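Local coordinates for protein LigF (PDB 4XT0), which cleaves beta-aryl ether bonds of lignin stereospecifically, as a bacterial beta-etherase of the glutathione S-transferase superfamily that binds glutathione, at residues I203-G206 against L207-P210; E221-P224 against G225-W229. All blocks are in the same frame, centred on the assembly; numbering follows the deposited sequence.

Contact 1 (I203-G206 against L207-P210)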
ATOM      1  N   ILE A 203     -10.755   9.060  -3.717  1.00 22.98           N
ATOM      2  CA  ILE A 203     -11.305   8.918  -2.354  1.00 21.79           C
ATOM      3  C   ILE A 203     -11.961  10.202  -1.857  1.00 29.55           C
ATOM      4  O   ILE A 203     -13.032  10.163  -1.258  1.00 27.48           O
ATOM      5  CB  ILE A 203     -10.196   8.501  -1.324  1.00 22.36           C
ATOM      6  CG1 ILE A 203      -9.391   7.302  -1.843  1.00 22.62           C
ATOM      7  CG2 ILE A 203     -10.806   8.229   0.059  1.00 23.89           C
ATOM      8  CD1 ILE A 203     -10.246   6.107  -2.310  1.00 23.05           C
ATOM      9  N   ALA A 204     -11.333  11.348  -2.105  1.00 26.87           N
ATOM     10  CA  ALA A 204     -11.793  12.582  -1.466  1.00 28.82           C
ATOM     11  C   ALA A 204     -13.029  13.194  -2.114  1.00 33.16           C
ATOM     12  O   ALA A 204     -13.815  13.851  -1.432  1.00 26.68           O
ATOM     13  CB  ALA A 204     -10.669  13.619  -1.436  1.00 24.35           C
ATOM     14  N   ASN A 205     -13.203  13.014  -3.422  1.00 29.07           N
ATOM     15  CA  ASN A 205     -14.347  13.629  -4.089  1.00 26.43           C
ATOM     16  C   ASN A 205     -15.670  13.104  -3.534  1.00 28.04           C
ATOM     17  O   ASN A 205     -15.926  11.901  -3.560  1.00 32.15           O
ATOM     18  CB  ASN A 205     -14.286  13.401  -5.599  1.00 25.85           C
ATOM     19  CG  ASN A 205     -15.295  14.251  -6.357  1.00 32.35           C
ATOM     20  OD1 ASN A 205     -15.408  15.455  -6.117  1.00 28.88           O
ATOM     21  ND2 ASN A 205     -16.039  13.625  -7.269  1.00 27.85           N
ATOM     22  N   GLY A 206     -16.513  14.014  -3.044  1.00 32.93           N
ATOM     23  CA  GLY A 206     -17.754  13.628  -2.393  1.00 35.02           C
ATOM     24  C   GLY A 206     -17.753  13.916  -0.902  1.00 35.78           C
ATOM     25  O   GLY A 206     -18.814  14.116  -0.314  1.00 39.63           O
ATOM     26  N   LEU A 207     -16.568  13.940  -0.288  1.00 32.89           N
ATOM     27  CA  LEU A 207     -16.459  14.244   1.143  1.00 38.68           C
ATOM     28  C   LEU A 207     -16.977  15.649   1.477  1.00 41.69           C
ATOM     29  O   LEU A 207     -17.467  15.887   2.586  1.00 36.83           O
ATOM     30  CB  LEU A 207     -15.008  14.112   1.628  1.00 31.12           C
ATOM     31  CG  LEU A 207     -14.258  12.776   1.527  1.00 35.77           C
ATOM     32  CD1 LEU A 207     -12.887  12.898   2.198  1.00 35.75           C
ATOM     33  CD2 LEU A 207     -15.046  11.625   2.109  1.00 39.36           C
ATOM     34  N   GLN A 208     -16.866  16.569   0.515  1.00 37.94           N
ATOM     35  CA  GLN A 208     -17.275  17.966   0.710  1.00 37.15           C
ATOM     36  C   GLN A 208     -18.785  18.196   0.559  1.00 44.59           C
ATOM     37  O   GLN A 208     -19.246  19.336   0.622  1.00 54.58           O
ATOM     38  CB  GLN A 208     -16.521  18.887  -0.268  1.00 37.02           C
ATOM     39  CG  GLN A 208     -17.097  18.936  -1.688  1.00 40.20           C
ATOM     40  CD  GLN A 208     -16.586  17.819  -2.584  1.00 49.23           C
ATOM     41  OE1 GLN A 208     -16.340  16.700  -2.130  1.00 42.51           O
ATOM     42  NE2 GLN A 208     -16.420  18.124  -3.869  1.00 59.36           N
ATOM     43  N   ARG A 209     -19.554  17.123   0.377  1.00 45.44           N
ATOM     44  CA  ARG A 209     -21.011  17.234   0.242  1.00 51.12           C
ATOM     45  C   ARG A 209     -21.679  17.804   1.500  1.00 48.34           C
ATOM     46  O   ARG A 209     -21.597  17.202   2.571  1.00 46.75           O
ATOM     47  CB  ARG A 209     -21.621  15.864  -0.077  1.00 60.16           C
ATOM     48  CG  ARG A 209     -22.745  15.909  -1.101  1.00 68.98           C
ATOM     49  CD  ARG A 209     -23.653  14.689  -1.022  1.00 74.27           C
ATOM     50  NE  ARG A 209     -24.607  14.778   0.083  1.00 82.34           N
ATOM     51  CZ  ARG A 209     -25.737  15.482   0.050  1.00 86.13           C
ATOM     52  NH1 ARG A 209     -26.062  16.175  -1.035  1.00 85.78           N
ATOM     53  NH2 ARG A 209     -26.542  15.500   1.106  1.00 90.79           N
ATOM     54  N   PRO A 210     -22.345  18.970   1.375  1.00 52.85           N
ATOM     55  CA  PRO A 210     -23.068  19.560   2.513  1.00 49.37           C
ATOM     56  C   PRO A 210     -24.150  18.625   3.054  1.00 51.11           C
ATOM     57  O   PRO A 210     -24.910  18.041   2.282  1.00 54.15           O
ATOM     58  CB  PRO A 210     -23.682  20.833   1.920  1.00 54.53           C
ATOM     59  CG  PRO A 210     -22.802  21.165   0.749  1.00 56.81           C
ATOM     60  CD  PRO A 210     -22.391  19.836   0.184  1.00 49.94           C
TER
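Leu-207 lays its branched end over the last helical residue, Ala-204: CG comes 3.2 Å from Ala-204 O, and CD1 packs against Ala-204, 3.8 Å from its CA. This is the exit of helix 195-204, made of two overlapping beta turns, type II from Ala-204 to Leu-207 and type I from Gly-206 to Arg-209. Asn-205 is the first residue to leave helical angles. Gly-206 follows with a positive phi, where any CB would jam against the preceding carbonyl oxygen, so glycine suits the site. The turns are closed by Leu-207 N bonding to Ala-204 O at 3.0 Å and by Arg-209 N bonding to Gly-206 O at 3.2 Å. Leu-207 also meets Phe-214 and Val-218 of the following loop, which explains an apolar residue there. The chain of Gln-208 bends back at chi2 (-85°), and this fold returns its amide to the turn, where Gln-208 OE1 accepts a bent hydrogen bond from Gly-206 N at 2.8 Å (142° at the hydrogen). With an alanine here the Gly-206 N-H would probably lose this acceptor, and the first turn its side-chain brace. Asn-205 turns its OD1 to Asn-234 of helix 224-235, which donates a hydrogen bond to it. The Asn-205 amide plane stands 55° from that of Gln-208, and Asn-205 OD1 lies 3.6 Å from Gln-208 NE2.

Contact 2 (E221-P224 against G225-W229)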
ATOM      1  N   GLU A 221     -14.460  26.538   5.555  1.00 57.57           N
ATOM      2  CA  GLU A 221     -13.891  27.082   6.779  1.00 58.17           C
ATOM      3  C   GLU A 221     -12.671  26.277   7.222  1.00 50.84           C
ATOM      4  O   GLU A 221     -11.612  26.837   7.475  1.00 52.80           O
ATOM      5  CB  GLU A 221     -14.936  27.104   7.904  1.00 67.62           C
ATOM      6  CG  GLU A 221     -16.384  26.978   7.435  1.00 78.99           C
ATOM      7  CD  GLU A 221     -16.818  28.116   6.528  1.00 88.65           C
ATOM      8  OE1 GLU A 221     -16.310  29.244   6.711  1.00 93.82           O
ATOM      9  OE2 GLU A 221     -17.661  27.875   5.632  1.00 86.15           O
ATOM     10  N   LYS A 222     -12.822  24.958   7.299  1.00 51.75           N
ATOM     11  CA  LYS A 222     -11.790  24.104   7.880  1.00 53.44           C
ATOM     12  C   LYS A 222     -10.722  23.669   6.883  1.00 54.16           C
ATOM     13  O   LYS A 222      -9.544  23.548   7.231  1.00 50.42           O
ATOM     14  CB  LYS A 222     -12.429  22.867   8.514  1.00 53.30           C
ATOM     15  CG  LYS A 222     -13.203  23.170   9.801  1.00 63.15           C
ATOM     16  CD  LYS A 222     -13.347  21.925  10.663  1.00 69.96           C
ATOM     17  CE  LYS A 222     -13.946  22.247  12.026  1.00 76.53           C
ATOM     18  NZ  LYS A 222     -13.957  21.053  12.923  1.00 75.18           N
ATOM     19  N   THR A 223     -11.134  23.417   5.647  1.00 50.66           N
ATOM     20  CA  THR A 223     -10.203  22.932   4.639  1.00 44.38           C
ATOM     21  C   THR A 223     -10.382  23.637   3.299  1.00 42.14           C
ATOM     22  O   THR A 223     -10.767  23.002   2.318  1.00 39.51           O
ATOM     23  CB  THR A 223     -10.365  21.414   4.411  1.00 39.75           C
ATOM     24  OG1 THR A 223     -11.701  21.135   3.981  1.00 37.34           O
ATOM     25  CG2 THR A 223     -10.081  20.642   5.682  1.00 39.23           C
ATOM     26  N   PRO A 224     -10.100  24.954   3.252  1.00 43.75           N
ATOM     27  CA  PRO A 224     -10.199  25.699   1.991  1.00 39.45           C
ATOM     28  C   PRO A 224      -9.243  25.181   0.918  1.00 36.60           C
ATOM     29  O   PRO A 224      -9.605  25.172  -0.255  1.00 41.75           O
ATOM     30  CB  PRO A 224      -9.825  27.132   2.398  1.00 42.11           C
ATOM     31  CG  PRO A 224      -8.973  26.961   3.600  1.00 46.67           C
ATOM     32  CD  PRO A 224      -9.586  25.802   4.341  1.00 45.55           C
ATOM     33  N   GLY A 225      -8.046  24.760   1.317  1.00 35.41           N
ATOM     34  CA  GLY A 225      -7.086  24.214   0.379  1.00 34.98           C
ATOM     35  C   GLY A 225      -7.627  22.969  -0.301  1.00 36.19           C
ATOM     36  O   GLY A 225      -7.623  22.860  -1.527  1.00 32.88           O
ATOM     37  N   LEU A 226      -8.085  22.024   0.506  1.00 36.35           N
ATOM     38  CA  LEU A 226      -8.667  20.787   0.000  1.00 35.86           C
ATOM     39  C   LEU A 226      -9.848  21.070  -0.951  1.00 29.33           C
ATOM     40  O   LEU A 226      -9.938  20.491  -2.043  1.00 27.77           O
ATOM     41  CB  LEU A 226      -9.111  19.910   1.182  1.00 36.97           C
ATOM     42  CG  LEU A 226      -9.808  18.583   0.895  1.00 32.91           C
ATOM     43  CD1 LEU A 226      -8.941  17.730   0.019  1.00 30.69           C
ATOM     44  CD2 LEU A 226     -10.111  17.858   2.200  1.00 38.25           C
ATOM     45  N   CYS A 227     -10.736  21.973  -0.538  1.00 35.44           N
ATOM     46  CA  CYS A 227     -11.894  22.337  -1.357  1.00 36.16           C
ATOM     47  C   CYS A 227     -11.531  22.989  -2.695  1.00 36.40           C
ATOM     48  O   CYS A 227     -12.174  22.714  -3.706  1.00 32.84           O
ATOM     49  CB  CYS A 227     -12.824  23.270  -0.583  1.00 40.67           C
ATOM     50  SG  CYS A 227     -13.670  22.482   0.803  1.00 43.12           S
ATOM     51  N   ALA A 228     -10.525  23.860  -2.713  1.00 35.49           N
ATOM     52  CA  ALA A 228     -10.120  24.491  -3.974  1.00 41.50           C
ATOM     53  C   ALA A 228      -9.523  23.451  -4.927  1.00 33.68           C
ATOM     54  O   ALA A 228      -9.748  23.497  -6.136  1.00 35.07           O
ATOM     55  CB  ALA A 228      -9.126  25.623  -3.721  1.00 39.12           C
ATOM     56  N   TRP A 229      -8.770  22.510  -4.366  1.00 35.99           N
ATOM     57  CA  TRP A 229      -8.196  21.399  -5.122  1.00 28.73           C
ATOM     58  C   TRP A 229      -9.303  20.506  -5.708  1.00 28.97           C
ATOM     59  O   TRP A 229      -9.270  20.161  -6.894  1.00 28.84           O
ATOM     60  CB  TRP A 229      -7.247  20.616  -4.209  1.00 24.02           C
ATOM     61  CG  TRP A 229      -6.706  19.285  -4.696  1.00 28.80           C
ATOM     62  CD1 TRP A 229      -5.622  19.079  -5.513  1.00 27.57           C
ATOM     63  CD2 TRP A 229      -7.174  17.981  -4.311  1.00 23.54           C
ATOM     64  NE1 TRP A 229      -5.409  17.728  -5.677  1.00 24.10           N
ATOM     65  CE2 TRP A 229      -6.335  17.037  -4.954  1.00 27.72           C
ATOM     66  CE3 TRP A 229      -8.216  17.525  -3.497  1.00 25.20           C
ATOM     67  CZ2 TRP A 229      -6.526  15.653  -4.811  1.00 25.96           C
ATOM     68  CZ3 TRP A 229      -8.394  16.147  -3.350  1.00 25.81           C
ATOM     69  CH2 TRP A 229      -7.548  15.231  -4.005  1.00 21.94           C
TER
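With chi1 of 60°, Thr-223 holds OG1 between its backbone N and carbonyl carbon, 4.0 Å from Cys-227 SG, while Leu-226 sets CG anti to its own N (chi1 177°), which lays its branch alongside Thr-223 with Leu-226 CD2 4.1 Å from Thr-223 OG1. At their bases Thr-223 CB and Leu-226 CB are 3.8 Å apart. They meet at the start of helix 224-235, where Thr-223 occupies the N-cap position. Its hydroxyl makes no capping bond and instead bonds to Asn-219 O in the preceding loop. The N-H groups of Leu-226 and Gly-225 are bound by OE1 and OE2 of Glu-179 of helix 161-182. Pro-224 suits the first turn because its nitrogen has no hydrogen to offer. The regular helical pattern then begins: Cys-227 N donates to Thr-223 O at 3.0 Å, and Ala-228 N to Pro-224 O at 2.9 Å. The small Cys-227 also touches Val-218 and Gln-220. A carboxylate set against the N-terminal N-H groups would probably be stabilised by the helix dipole, which is consistent with a charge-assisted link between the start of helix 224-235 and helix 161-182.

In the fold
Contact 1 ends helix 195-204 and contact 2 begins helix 224-235, the next helix in the chain, so the two bracket the intervening loop within the all-helical C-terminal domain of the GST fold. Their centres are 11 Å apart, and they touch directly where Ala-204 CB packs 3.9 Å from Trp-229 CZ3. Val-218 of the loop touches both, meeting Leu-207 and Gln-208 of the first and Thr-223, Leu-226 and Cys-227 of the second. The side chain of Ile-203 in contact 1 packs on helix 93-121 and is about 7 Å from a bound glutathione, near the site but not one of the residues lining its pocket.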